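Local coordinates for CYCLIN domain-containing protein (Chaetomium thermophilum, PDB 6Z3U) that probably serves as the cyclin H-type regulatory subunit of the CDK-activating kinase complex, supporting the activity of its cyclin-dependent serine/threonine kinase, at residues 43-48 against 77-81; 198-204 against 251-255; 209-213 against 247-251. All coordinates share one frame; numbering follows the deposited sequence.

Interaction 1: 43-48 against 77-81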
loop_
_atom_site.group_PDB
_atom_site.type_symbol
_atom_site.label_atom_id
_atom_site.label_comp_id
_atom_site.label_asym_id
_atom_site.label_seq_id
_atom_site.Cartn_x
_atom_site.Cartn_y
_atom_site.Cartn_z
ATOM N N ILE A 43 -3.895 -13.130 32.876
ATOM C CA ILE A 43 -2.920 -14.140 33.275
ATOM C C ILE A 43 -3.170 -14.581 34.711
ATOM O O ILE A 43 -2.999 -15.758 35.052
ATOM C CB ILE A 43 -1.487 -13.608 33.085
ATOM C CG1 ILE A 43 -1.237 -13.262 31.613
ATOM C CG2 ILE A 43 -0.473 -14.638 33.568
ATOM C CD1 ILE A 43 0.051 -12.505 31.363
ATOM N N THR A 44 -3.576 -13.648 35.575
ATOM C CA THR A 44 -3.844 -13.987 36.968
ATOM C C THR A 44 -4.988 -14.989 37.079
ATOM O O THR A 44 -4.896 -15.974 37.817
ATOM C CB THR A 44 -4.162 -12.715 37.760
ATOM O OG1 THR A 44 -2.994 -11.888 37.836
ATOM C CG2 THR A 44 -4.632 -13.053 39.165
ATOM N N GLU A 45 -6.080 -14.748 36.350
ATOM C CA GLU A 45 -7.211 -15.668 36.381
ATOM C C GLU A 45 -6.802 -17.072 35.949
ATOM O O GLU A 45 -7.207 -18.064 36.568
ATOM C CB GLU A 45 -8.328 -15.136 35.480
ATOM C CG GLU A 45 -9.582 -15.996 35.446
ATOM C CD GLU A 45 -10.696 -15.375 34.617
ATOM O OE1 GLU A 45 -10.458 -14.321 33.991
ATOM O OE2 GLU A 45 -11.809 -15.944 34.592
ATOM N N ARG A 46 -5.991 -17.175 34.894
ATOM C CA ARG A 46 -5.578 -18.483 34.393
ATOM C C ARG A 46 -4.736 -19.234 35.417
ATOM O O ARG A 46 -4.889 -20.449 35.585
ATOM C CB ARG A 46 -4.810 -18.317 33.079
ATOM C CG ARG A 46 -4.019 -19.546 32.629
ATOM C CD ARG A 46 -4.950 -20.686 32.257
ATOM N NE ARG A 46 -4.231 -21.932 32.005
ATOM C CZ ARG A 46 -4.704 -22.942 31.277
ATOM N NH1 ARG A 46 -3.974 -24.035 31.107
ATOM N NH2 ARG A 46 -5.905 -22.863 30.718
ATOM N N LEU A 47 -3.836 -18.529 36.106
ATOM C CA LEU A 47 -2.891 -19.198 36.995
ATOM C C LEU A 47 -3.603 -19.967 38.103
ATOM O O LEU A 47 -3.163 -21.056 38.490
ATOM C CB LEU A 47 -1.922 -18.177 37.593
ATOM C CG LEU A 47 -0.816 -17.670 36.663
ATOM C CD1 LEU A 47 0.002 -16.585 37.354
ATOM C CD2 LEU A 47 0.084 -18.806 36.193
ATOM N N LEU A 48 -4.699 -19.419 38.632
ATOM C CA LEU A 48 -5.385 -20.081 39.739
ATOM C C LEU A 48 -5.825 -21.493 39.370
ATOM O O LEU A 48 -5.907 -22.363 40.244
ATOM C CB LEU A 48 -6.589 -19.256 40.201
ATOM C CG LEU A 48 -6.370 -17.882 40.846
ATOM C CD1 LEU A 48 -4.959 -17.332 40.665
ATOM C CD2 LEU A 48 -7.403 -16.892 40.316
ATOM N N LEU A 77 1.096 -15.736 43.264
ATOM C CA LEU A 77 1.204 -15.100 41.962
ATOM C C LEU A 77 2.578 -14.453 41.792
ATOM O O LEU A 77 3.224 -14.083 42.775
ATOM C CB LEU A 77 0.117 -14.044 41.799
ATOM C CG LEU A 77 -1.316 -14.562 41.672
ATOM C CD1 LEU A 77 -2.308 -13.420 41.819
ATOM C CD2 LEU A 77 -1.514 -15.277 40.341
ATOM N N PRO A 78 3.049 -14.309 40.557
ATOM C CA PRO A 78 4.345 -13.671 40.319
ATOM C C PRO A 78 4.225 -12.156 40.192
ATOM O O PRO A 78 3.132 -11.586 40.174
ATOM C CB PRO A 78 4.793 -14.300 38.993
ATOM C CG PRO A 78 3.515 -14.527 38.259
ATOM C CD PRO A 78 2.469 -14.847 39.311
ATOM N N GLU A 79 5.386 -11.511 40.105
ATOM C CA GLU A 79 5.456 -10.071 39.900
ATOM C C GLU A 79 5.302 -9.767 38.414
ATOM O O GLU A 79 6.121 -10.203 37.599
ATOM C CB GLU A 79 6.781 -9.518 40.420
ATOM C CG GLU A 79 7.150 -9.977 41.816
ATOM C CD GLU A 79 8.547 -9.540 42.208
ATOM O OE1 GLU A 79 9.162 -10.204 43.072
ATOM O OE2 GLU A 79 9.032 -8.536 41.641
ATOM N N PHE A 80 4.255 -9.027 38.061
ATOM C CA PHE A 80 4.000 -8.671 36.672
ATOM C C PHE A 80 4.772 -7.411 36.298
ATOM O O PHE A 80 5.066 -6.565 37.145
ATOM C CB PHE A 80 2.502 -8.465 36.447
ATOM C CG PHE A 80 1.685 -9.705 36.671
ATOM C CD1 PHE A 80 1.504 -10.632 35.657
ATOM C CD2 PHE A 80 1.102 -9.947 37.902
ATOM C CE1 PHE A 80 0.757 -11.773 35.869
ATOM C CE2 PHE A 80 0.352 -11.086 38.118
ATOM C CZ PHE A 80 0.180 -12.000 37.101
ATOM N N LEU A 81 5.095 -7.291 35.011
ATOM C CA LEU A 81 5.854 -6.143 34.531
ATOM C C LEU A 81 5.063 -4.850 34.700
ATOM O O LEU A 81 3.837 -4.829 34.561
ATOM C CB LEU A 81 6.231 -6.332 33.061
ATOM C CG LEU A 81 7.275 -7.395 32.717
ATOM C CD1 LEU A 81 7.698 -7.260 31.265
ATOM C CD2 LEU A 81 8.489 -7.279 33.629
#

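Interaction 2: 198-204 against 251-255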
loop_
_atom_site.group_PDB
_atom_site.type_symbol
_atom_site.label_atom_id
_atom_site.label_comp_id
_atom_site.label_asym_id
_atom_site.label_seq_id
_atom_site.Cartn_x
_atom_site.Cartn_y
_atom_site.Cartn_z
ATOM N N GLU A 198 12.808 21.743 -2.767
ATOM C CA GLU A 198 12.218 23.065 -2.572
ATOM C C GLU A 198 13.265 24.062 -2.090
ATOM O O GLU A 198 13.232 25.241 -2.468
ATOM C CB GLU A 198 11.053 22.983 -1.585
ATOM C CG GLU A 198 10.400 24.327 -1.277
ATOM C CD GLU A 198 9.856 25.019 -2.512
ATOM O OE1 GLU A 198 9.242 24.335 -3.358
ATOM O OE2 GLU A 198 10.045 26.250 -2.636
ATOM N N LEU A 199 14.206 23.610 -1.257
ATOM C CA LEU A 199 15.279 24.487 -0.800
ATOM C C LEU A 199 16.291 24.758 -1.905
ATOM O O LEU A 199 16.855 25.857 -1.972
ATOM C CB LEU A 199 15.981 23.875 0.413
ATOM C CG LEU A 199 15.199 23.866 1.726
ATOM C CD1 LEU A 199 15.767 22.826 2.680
ATOM C CD2 LEU A 199 15.231 25.248 2.364
ATOM N N SER A 200 16.530 23.780 -2.782
ATOM C CA SER A 200 17.494 23.967 -3.858
ATOM C C SER A 200 17.105 25.108 -4.786
ATOM O O SER A 200 17.967 25.636 -5.497
ATOM C CB SER A 200 17.638 22.673 -4.660
ATOM O OG SER A 200 18.169 21.633 -3.857
ATOM N N THR A 201 15.830 25.504 -4.795
ATOM C CA THR A 201 15.388 26.604 -5.640
ATOM C C THR A 201 15.805 27.963 -5.095
ATOM O O THR A 201 15.822 28.941 -5.850
ATOM C CB THR A 201 13.864 26.565 -5.808
ATOM O OG1 THR A 201 13.229 26.885 -4.563
ATOM C CG2 THR A 201 13.411 25.184 -6.264
ATOM N N LEU A 202 16.135 28.047 -3.811
ATOM C CA LEU A 202 16.592 29.309 -3.236
ATOM C C LEU A 202 18.022 29.591 -3.687
ATOM O O LEU A 202 18.873 28.697 -3.621
ATOM C CB LEU A 202 16.514 29.250 -1.711
ATOM C CG LEU A 202 15.146 29.508 -1.071
ATOM C CD1 LEU A 202 14.050 28.679 -1.720
ATOM C CD2 LEU A 202 15.210 29.218 0.422
ATOM N N PRO A 203 18.329 30.810 -4.161
ATOM C CA PRO A 203 19.696 31.091 -4.625
ATOM C C PRO A 203 20.689 31.375 -3.508
ATOM O O PRO A 203 21.894 31.155 -3.674
ATOM C CB PRO A 203 19.509 32.328 -5.516
ATOM C CG PRO A 203 18.325 33.019 -4.934
ATOM C CD PRO A 203 17.413 31.935 -4.427
ATOM N N ASP A 204 20.201 31.864 -2.363
ATOM C CA ASP A 204 21.102 32.194 -1.263
ATOM C C ASP A 204 21.633 30.946 -0.562
ATOM O O ASP A 204 22.750 30.967 -0.033
ATOM C CB ASP A 204 20.409 33.121 -0.256
ATOM C CG ASP A 204 18.959 32.750 -0.007
ATOM O OD1 ASP A 204 18.407 31.937 -0.778
ATOM O OD2 ASP A 204 18.368 33.279 0.958
ATOM N N LEU A 251 17.604 25.971 7.836
ATOM C CA LEU A 251 16.891 25.496 6.654
ATOM C C LEU A 251 15.436 25.177 6.977
ATOM O O LEU A 251 14.536 25.503 6.194
ATOM C CB LEU A 251 17.591 24.263 6.085
ATOM C CG LEU A 251 19.002 24.469 5.531
ATOM C CD1 LEU A 251 19.586 23.142 5.073
ATOM C CD2 LEU A 251 19.003 25.474 4.391
ATOM N N ALA A 252 15.187 24.545 8.124
ATOM C CA ALA A 252 13.822 24.177 8.488
ATOM C C ALA A 252 12.954 25.413 8.680
ATOM O O ALA A 252 11.825 25.479 8.182
ATOM C CB ALA A 252 13.831 23.325 9.758
ATOM N N GLU A 253 13.464 26.407 9.412
ATOM C CA GLU A 253 12.708 27.641 9.592
ATOM C C GLU A 253 12.505 28.352 8.261
ATOM O O GLU A 253 11.430 28.901 8.000
ATOM C CB GLU A 253 13.427 28.550 10.589
ATOM C CG GLU A 253 13.288 28.097 12.035
ATOM C CD GLU A 253 14.060 28.973 13.002
ATOM O OE1 GLU A 253 14.553 30.040 12.579
ATOM O OE2 GLU A 253 14.178 28.590 14.186
ATOM N N ARG A 254 13.512 28.320 7.388
ATOM C CA ARG A 254 13.382 28.964 6.085
ATOM C C ARG A 254 12.225 28.370 5.294
ATOM O O ARG A 254 11.391 29.098 4.745
ATOM C CB ARG A 254 14.691 28.826 5.304
ATOM C CG ARG A 254 14.660 29.422 3.900
ATOM C CD ARG A 254 14.151 30.853 3.894
ATOM N NE ARG A 254 14.285 31.473 2.578
ATOM C CZ ARG A 254 15.410 32.009 2.111
ATOM N NH1 ARG A 254 15.431 32.549 0.900
ATOM N NH2 ARG A 254 16.516 31.997 2.844
ATOM N N LEU A 255 12.150 27.039 5.243
ATOM C CA LEU A 255 11.131 26.384 4.433
ATOM C C LEU A 255 9.729 26.706 4.941
ATOM O O LEU A 255 8.815 26.955 4.147
ATOM C CB LEU A 255 11.381 24.876 4.434
ATOM C CG LEU A 255 10.798 24.031 3.301
ATOM C CD1 LEU A 255 11.083 24.662 1.949
ATOM C CD2 LEU A 255 11.375 22.624 3.362
#

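Interaction 3: 209-213 against 247-251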
loop_
_atom_site.group_PDB
_atom_site.type_symbol
_atom_site.label_atom_id
_atom_site.label_comp_id
_atom_site.label_asym_id
_atom_site.label_seq_id
_atom_site.Cartn_x
_atom_site.Cartn_y
_atom_site.Cartn_z
ATOM N N ARG A 209 26.029 23.062 2.092
ATOM C CA ARG A 209 25.239 23.104 3.316
ATOM C C ARG A 209 24.010 22.212 3.203
ATOM O O ARG A 209 23.642 21.525 4.162
ATOM C CB ARG A 209 24.830 24.547 3.613
ATOM C CG ARG A 209 23.834 24.710 4.750
ATOM C CD ARG A 209 23.355 26.152 4.841
ATOM N NE ARG A 209 22.580 26.411 6.052
ATOM C CZ ARG A 209 21.866 27.511 6.264
ATOM N NH1 ARG A 209 21.816 28.467 5.343
ATOM N NH2 ARG A 209 21.194 27.657 7.399
ATOM N N LEU A 210 23.353 22.224 2.039
ATOM C CA LEU A 210 22.162 21.403 1.845
ATOM C C LEU A 210 22.492 19.920 1.945
ATOM O O LEU A 210 21.746 19.150 2.563
ATOM C CB LEU A 210 21.528 21.710 0.489
ATOM C CG LEU A 210 20.374 22.714 0.464
ATOM C CD1 LEU A 210 19.847 22.871 -0.957
ATOM C CD2 LEU A 210 19.257 22.294 1.406
ATOM N N VAL A 211 23.596 19.497 1.327
ATOM C CA VAL A 211 23.976 18.087 1.367
ATOM C C VAL A 211 24.179 17.634 2.807
ATOM O O VAL A 211 23.646 16.604 3.234
ATOM C CB VAL A 211 25.236 17.849 0.516
ATOM C CG1 VAL A 211 25.724 16.417 0.677
ATOM C CG2 VAL A 211 24.958 18.161 -0.945
ATOM N N ALA A 212 24.945 18.406 3.583
ATOM C CA ALA A 212 25.199 18.031 4.970
ATOM C C ALA A 212 23.901 17.916 5.761
ATOM O O ALA A 212 23.728 16.980 6.549
ATOM C CB ALA A 212 26.134 19.048 5.623
ATOM N N ALA A 213 22.975 18.856 5.564
ATOM C CA ALA A 213 21.707 18.802 6.284
ATOM C C ALA A 213 20.933 17.539 5.931
ATOM O O ALA A 213 20.410 16.849 6.814
ATOM C CB ALA A 213 20.875 20.047 5.976
ATOM N N ALA A 247 19.096 18.908 12.197
ATOM C CA ALA A 247 20.311 18.915 11.390
ATOM C C ALA A 247 20.733 20.334 11.027
ATOM O O ALA A 247 21.927 20.652 11.040
ATOM C CB ALA A 247 20.103 18.082 10.126
ATOM N N ASP A 248 19.767 21.199 10.706
ATOM C CA ASP A 248 20.073 22.580 10.325
ATOM C C ASP A 248 18.798 23.398 10.558
ATOM O O ASP A 248 17.938 23.482 9.680
ATOM C CB ASP A 248 20.544 22.669 8.885
ATOM C CG ASP A 248 21.132 24.025 8.540
ATOM O OD1 ASP A 248 20.616 25.048 9.035
ATOM O OD2 ASP A 248 22.118 24.065 7.772
ATOM N N ARG A 249 18.698 23.993 11.750
ATOM C CA ARG A 249 17.495 24.739 12.107
ATOM C C ARG A 249 17.222 25.871 11.125
ATOM O O ARG A 249 16.058 26.211 10.878
ATOM C CB ARG A 249 17.622 25.295 13.528
ATOM C CG ARG A 249 16.327 25.879 14.083
ATOM C CD ARG A 249 16.562 26.661 15.368
ATOM N NE ARG A 249 16.770 25.798 16.529
ATOM C CZ ARG A 249 15.792 25.237 17.236
ATOM N NH1 ARG A 249 16.083 24.474 18.279
ATOM N NH2 ARG A 249 14.523 25.437 16.902
ATOM N N GLY A 250 18.273 26.468 10.561
ATOM C CA GLY A 250 18.071 27.557 9.620
ATOM C C GLY A 250 17.275 27.135 8.401
ATOM O O GLY A 250 16.367 27.847 7.964
ATOM N N LEU A 251 17.604 25.971 7.836
ATOM C CA LEU A 251 16.891 25.496 6.654
ATOM C C LEU A 251 15.436 25.177 6.977
ATOM O O LEU A 251 14.536 25.503 6.194
ATOM C CB LEU A 251 17.591 24.263 6.085
ATOM C CG LEU A 251 19.002 24.469 5.531
ATOM C CD1 LEU A 251 19.586 23.142 5.073
ATOM C CD2 LEU A 251 19.003 25.474 4.391
#

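Interaction 1: 43-48 against 77-81
T44 meets both F80 and L77, and its first torsion deals the two branches to different partners: at chi1 -67°, CG2 lies anti to the backbone N and OG1 anti to the carbonyl carbon. F80 turns its own CG anti to its carbonyl carbon (chi1 -63°), which carries the ring toward the helix. The hydroxyl OG1 of T44 then lies 3.3 Å from CZ of F80, approaching the ring obliquely; its hydrogen-bonding partner is the carbonyl oxygen of R40, one turn earlier in the same helix. The methyl CG2 of T44 meets CD1 of L77 at 3.5 Å, the two side chains running at about a right angle. One residue back, I43 brings its methyl CG2 to the edge of the phenyl ring, close to the ring plane and 3.9 Å from CE1 of F80. The next turn of the helix adds L47, whose CD1 serves two neighbours at once: it lies 3.6 Å from CD2 of L77 and 3.6 Å from CD of P78. L48 closes the row with its CD1 at 4.0 Å from CD2 of L77. The contact is thus apolar packing without a hydrogen bond across it, near the protein surface. An irregular segment, 77-81, is laid against the end of helix 25-48 just before helix 83-103 begins. M128 touches both I43 and F80, C360 packs on P78 and F80, and beyond them L81 rests against helix 343-358.

Interaction 2: 198-204 against 251-255
The charged part of this contact is a salt bridge between D204 and R254. The guanidinium approaches end-on, and both of its terminal nitrogens converge on a single carboxylate oxygen: NH2 and NH1 of R254 lie 2.9 Å and 3.0 Å from OD2 of D204, with somewhat bent hydrogen bonds. OD2 sits in the plane of the guanidinium, at its edge, whereas the carboxylate plane is turned 59° from it. The remaining nitrogen, NE, pairs with D258 one turn further along the helix, so R254 has two acidic partners. Apolar contact with the same group comes from L202, whose CD2 lies over one guanidinium face, 3.3 Å from NE of R254.

Both segments belong to the cyclin C-terminal domain, an all-helical unit; here the end of helix 189-200 and the turn after it lie against helix 249-261.

Between the helices the packing is mainly aliphatic. L199 is central: its CG is 4.2 Å from CD1 of L255, its CD1 lies 4.1 Å from CB of L251, and its CD2 rests against the backbone oxygen of L251. The CD1 of L255 also touches the aliphatic stem of E198, whose CG is brought there by standing anti to the backbone N (chi1 178°). A bend at the next bond turns the carboxylate of E198 to a salt bridge with R19 of the RING-type domain-containing protein chain, joining this side of the cyclin to another subunit.

Interaction 3: 209-213 against 247-251
R209 reaches D248 with a chain extended from CG to NE, its CG anti to the backbone N (chi1 172°), and lays the side of its guanidinium along the carboxylate. This is a side-on, two-pronged salt bridge with one nitrogen for each oxygen: NE of R209 donates to OD2 of D248 at 2.9 Å, and NH2 of R209 to OD1 of D248 at 3.1 Å. Both oxygens are met on their syn sides, though somewhat out of the carboxylate plane, because the two flat groups are turned 38° from each other. OD2 meets the guanidinium at its edge, while the bond to OD1 is tilted from its plane. L251 covers one face of the same guanidinium, its CD2 lying over the centre, 4.0 Å from CZ of R209.

L210 comes next, and its CD2 meets CD1 of L251 at 3.8 Å; I196 and L199 of helix 189-200 also pack on L210.

At A213, one turn after R209, the helices come close, with its CA 5.3 Å from CA of A247. The methyl of A213 touches CD1 of L251 at 3.5 Å and also faces CB of D248, while its carbonyl oxygen is approached by the methyl of A247. Small residues on both sides suit this near approach.

D248 has a second task: OD1, besides taking NH2 of R209, accepts a weak capping bond from the backbone N of L251. Were D248 replaced by an alanine, the guanidinium of R209 is likely to lose its charged mate, and the N of L251 its weak side-chain cap. Helix 236-247 ends here and helix 249-261 starts at once, so the arrangement is an N-cap at the junction of two successive helices, tied by a salt bridge to helix 207-221 within the all-helical cyclin C-terminal domain.

Overall arrangement
From the N terminus, interaction 1 comes first: it brings the chain back onto the end of helix 25-48 and closes a loop, mostly not modelled (50-74), just before helix 83-103. The chain then runs past the chain's centre to the opposite side, where interactions 2 and 3 lie, about 52 to 57 Å away between centres. Interaction 2 opens at the end of helix 189-200 and interaction 3 opens later, on helix 207-221; both finish on helix 249-261 and share L251. Their centres are about 9 Å apart, and L199 and S200 of the one pack on L210 of the other. Together they tie three helices of the cyclin C-terminal domain, whereas interaction 1 stands apart.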